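Local coordinates for digeranylgeranylglycerophospholipid reductase (Sulfolobus acidocaldarius, PDB 4OPC), which reduces the double bonds of the geranylgeranyl chains of archaeal lipid precursors, using bound FAD, to give saturated membrane lipids, at residues A[86-91]-A[375-380]. Sequence-based numbering, arbitrary orientation.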
ATOM      1  N   THR A  86     -17.000  13.454 -17.637  1.00 17.17           N
ATOM      2  CA  THR A  86     -17.762  12.695 -16.662  1.00 17.33           C
ATOM      3  C   THR A  86     -16.999  12.603 -15.344  1.00 15.76           C
ATOM      4  O   THR A  86     -15.853  12.154 -15.310  1.00 17.39           O
ATOM      5  CB  THR A  86     -18.083  11.270 -17.161  1.00 17.04           C
ATOM      6  OG1 THR A  86     -18.701  11.332 -18.454  1.00 18.46           O
ATOM      7  CG2 THR A  86     -19.020  10.582 -16.189  1.00 20.14           C
ATOM      8  N   VAL A  87     -17.647  13.034 -14.265  1.00 15.93           N
ATOM      9  CA  VAL A  87     -17.076  12.953 -12.928  1.00 16.99           C
ATOM     10  C   VAL A  87     -17.961  12.064 -12.067  1.00 18.90           C
ATOM     11  O   VAL A  87     -19.157  12.314 -11.931  1.00 22.36           O
ATOM     12  CB  VAL A  87     -16.974  14.338 -12.270  1.00 17.00           C
ATOM     13  CG1 VAL A  87     -16.446  14.212 -10.845  1.00 19.75           C
ATOM     14  CG2 VAL A  87     -16.066  15.237 -13.083  1.00 22.22           C
ATOM     15  N   TRP A  88     -17.371  11.011 -11.518  1.00 19.33           N
ATOM     16  CA  TRP A  88     -18.051  10.147 -10.566  1.00 20.91           C
ATOM     17  C   TRP A  88     -17.707  10.580  -9.147  1.00 19.98           C
ATOM     18  O   TRP A  88     -16.535  10.793  -8.816  1.00 22.82           O
ATOM     19  CB  TRP A  88     -17.643   8.690 -10.778  1.00 21.06           C
ATOM     20  CG  TRP A  88     -18.286   8.022 -11.972  1.00 22.61           C
ATOM     21  CD1 TRP A  88     -19.171   8.579 -12.858  1.00 26.27           C
ATOM     22  CD2 TRP A  88     -18.083   6.672 -12.406  1.00 20.59           C
ATOM     23  NE1 TRP A  88     -19.533   7.650 -13.810  1.00 25.31           N
ATOM     24  CE2 TRP A  88     -18.884   6.472 -13.549  1.00 23.01           C
ATOM     25  CE3 TRP A  88     -17.312   5.605 -11.928  1.00 24.60           C
ATOM     26  CZ2 TRP A  88     -18.920   5.256 -14.232  1.00 24.93           C
ATOM     27  CZ3 TRP A  88     -17.353   4.398 -12.605  1.00 23.93           C
ATOM     28  CH2 TRP A  88     -18.153   4.234 -13.742  1.00 27.96           C
ATOM     29  N   THR A  89     -18.715  10.714  -8.299  1.00 24.38           N
ATOM     30  CA  THR A  89     -18.480  11.088  -6.916  1.00 24.16           C
ATOM     31  C   THR A  89     -18.692   9.897  -5.993  1.00 26.33           C
ATOM     32  O   THR A  89     -19.764   9.286  -6.000  1.00 30.68           O
ATOM     33  CB  THR A  89     -19.403  12.233  -6.484  1.00 27.49           C
ATOM     34  OG1 THR A  89     -19.164  13.372  -7.314  1.00 32.37           O
ATOM     35  CG2 THR A  89     -19.140  12.610  -5.034  1.00 29.15           C
ATOM     36  N   VAL A  90     -17.672   9.560  -5.211  1.00 27.84           N
ATOM     37  CA  VAL A  90     -17.826   8.550  -4.175  1.00 27.99           C
ATOM     38  C   VAL A  90     -17.556   9.165  -2.805  1.00 34.41           C
ATOM     39  O   VAL A  90     -16.503   9.756  -2.569  1.00 34.63           O
ATOM     40  CB  VAL A  90     -16.952   7.295  -4.434  1.00 26.50           C
ATOM     41  CG1 VAL A  90     -17.387   6.612  -5.722  1.00 39.66           C
ATOM     42  CG2 VAL A  90     -15.476   7.650  -4.505  1.00 33.76           C
ATOM     43  N   ASN A  91     -18.530   9.048  -1.911  1.00 32.42           N
ATOM     44  CA  ASN A  91     -18.424   9.657  -0.591  1.00 33.12           C
ATOM     45  C   ASN A  91     -17.794   8.720   0.427  1.00 34.52           C
ATOM     46  O   ASN A  91     -17.973   7.505   0.360  1.00 33.71           O
ATOM     47  CB  ASN A  91     -19.796  10.124  -0.109  1.00 34.75           C
ATOM     48  CG  ASN A  91     -20.366  11.234  -0.967  1.00 41.09           C
ATOM     49  OD1 ASN A  91     -19.706  12.240  -1.219  1.00 41.44           O
ATOM     50  ND2 ASN A  91     -21.593  11.051  -1.430  1.00 49.58           N
ATOM     51  N   GLU A 375     -21.542   3.529  -6.814  1.00 31.23           N
ATOM     52  CA  GLU A 375     -21.574   2.613  -5.682  1.00 28.80           C
ATOM     53  C   GLU A 375     -20.964   1.254  -6.024  1.00 33.34           C
ATOM     54  O   GLU A 375     -20.410   0.590  -5.152  1.00 28.50           O
ATOM     55  CB  GLU A 375     -22.997   2.444  -5.144  1.00 36.29           C
ATOM     56  CG  GLU A 375     -24.064   2.259  -6.209  1.00 55.46           C
ATOM     57  CD  GLU A 375     -24.811   3.545  -6.516  1.00 65.09           C
ATOM     58  OE1 GLU A 375     -26.012   3.627  -6.171  1.00 56.30           O
ATOM     59  OE2 GLU A 375     -24.201   4.471  -7.100  1.00 38.87           O
ATOM     60  N   ASP A 376     -21.066   0.845  -7.288  1.00 26.37           N
ATOM     61  CA  ASP A 376     -20.454  -0.407  -7.732  1.00 25.51           C
ATOM     62  C   ASP A 376     -18.935  -0.296  -7.706  1.00 29.12           C
ATOM     63  O   ASP A 376     -18.236  -1.241  -7.339  1.00 24.20           O
ATOM     64  CB  ASP A 376     -20.908  -0.773  -9.149  1.00 25.95           C
ATOM     65  CG  ASP A 376     -22.402  -1.017  -9.249  1.00 32.95           C
ATOM     66  OD1 ASP A 376     -23.013  -1.492  -8.264  1.00 32.72           O
ATOM     67  OD2 ASP A 376     -22.964  -0.741 -10.335  1.00 32.46           O
ATOM     68  N   LEU A 377     -18.420   0.859  -8.111  1.00 23.06           N
ATOM     69  CA  LEU A 377     -16.980   1.069  -8.093  1.00 23.10           C
ATOM     70  C   LEU A 377     -16.461   1.006  -6.663  1.00 26.69           C
ATOM     71  O   LEU A 377     -15.401   0.426  -6.400  1.00 25.08           O
ATOM     72  CB  LEU A 377     -16.625   2.407  -8.744  1.00 24.58           C
ATOM     73  CG  LEU A 377     -15.131   2.739  -8.755  1.00 33.41           C
ATOM     74  CD1 LEU A 377     -14.353   1.706  -9.555  1.00 31.86           C
ATOM     75  CD2 LEU A 377     -14.894   4.139  -9.305  1.00 38.13           C
ATOM     76  N   LEU A 378     -17.225   1.581  -5.737  1.00 25.88           N
ATOM     77  CA  LEU A 378     -16.862   1.587  -4.327  1.00 28.00           C
ATOM     78  C   LEU A 378     -16.851   0.167  -3.770  1.00 31.84           C
ATOM     79  O   LEU A 378     -15.968  -0.199  -3.002  1.00 28.64           O
ATOM     80  CB  LEU A 378     -17.834   2.467  -3.534  1.00 30.50           C
ATOM     81  CG  LEU A 378     -17.542   2.700  -2.050  1.00 39.27           C
ATOM     82  CD1 LEU A 378     -16.158   3.298  -1.871  1.00 46.97           C
ATOM     83  CD2 LEU A 378     -18.599   3.602  -1.425  1.00 38.83           C
ATOM     84  N   GLU A 379     -17.835  -0.631  -4.171  1.00 27.77           N
ATOM     85  CA  GLU A 379     -17.919  -2.025  -3.749  1.00 28.98           C
ATOM     86  C   GLU A 379     -16.697  -2.814  -4.228  1.00 27.68           C
ATOM     87  O   GLU A 379     -16.167  -3.645  -3.494  1.00 28.79           O
ATOM     88  CB  GLU A 379     -19.207  -2.658  -4.285  1.00 29.68           C
ATOM     89  CG  GLU A 379     -19.413  -4.118  -3.906  1.00 32.36           C
ATOM     90  CD  GLU A 379     -20.088  -4.290  -2.562  1.00 56.68           C
ATOM     91  OE1 GLU A 379     -20.137  -3.311  -1.788  1.00 60.80           O
ATOM     92  OE2 GLU A 379     -20.576  -5.407  -2.286  1.00 62.61           O
ATOM     93  N   ALA A 380     -16.260  -2.559  -5.458  1.00 25.57           N
ATOM     94  CA  ALA A 380     -15.031  -3.170  -5.960  1.00 24.46           C
ATOM     95  C   ALA A 380     -13.815  -2.726  -5.137  1.00 24.90           C
ATOM     96  O   ALA A 380     -13.037  -3.555  -4.676  1.00 25.95           O
ATOM     97  CB  ALA A 380     -14.831  -2.846  -7.439  1.00 24.75           C
TER
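Leu377 of helix 374-383 reaches the six-membered ring of Trp88 on strand 87-97. Leu377 CB faces the strand and lies 4.4 Å from Trp88 CZ3. Its CG, anti to the backbone N (chi1 179°), meets nothing closely and leaves CD2 as the methyl that turns to the ring edge. At the tip the two methyls part. Leu377 CD2 comes in at the edge of the indole, close to the ring plane, 3.9 Å from Trp88 CE3 and 4.1 Å from Trp88 CZ3. Leu377 CD1 is set further back, 5.1 Å from Trp88 CZ3. The ring faces take no part in this touch. The indole has other partners: Lys370 makes a cation-pi contact with it, and NE1 gives a weak hydrogen bond to the carbonyl oxygen of Met367. Ile372 touches both Trp88 and Leu377.

Further along the strand, Val90 also points at the helix but packs loosely. Val90 CG1 stays 4.7 Å from Leu378 CB. Leu378 CD2 approaches the strand backbone, 4.3 Å from Asn91 O. The amide of Asn91 does not serve this contact; its OD1 is hydrogen-bonded to Tyr202.

The contact joins strand 87-97, next to the outermost strand of the eight-stranded mixed sheet, to a short helix that lines the lipid pocket. Leu377 and Leu378 both touch the bound phosphatidylglycerol, with the Leu378 side chain about 4 Å from it and about 8 Å from that of His298, a lipid-binding residue. No hydrogen bond crosses between 86-91 and 375-380. A polar link comes from next door, where Thr89 N bonds to Glu374 OE2. Apart from the methyl near Asn91 O, the surface is hydrocarbon on hydrocarbon. It depends on van der Waals packing, consistent with the wall of a pocket for lipid chains.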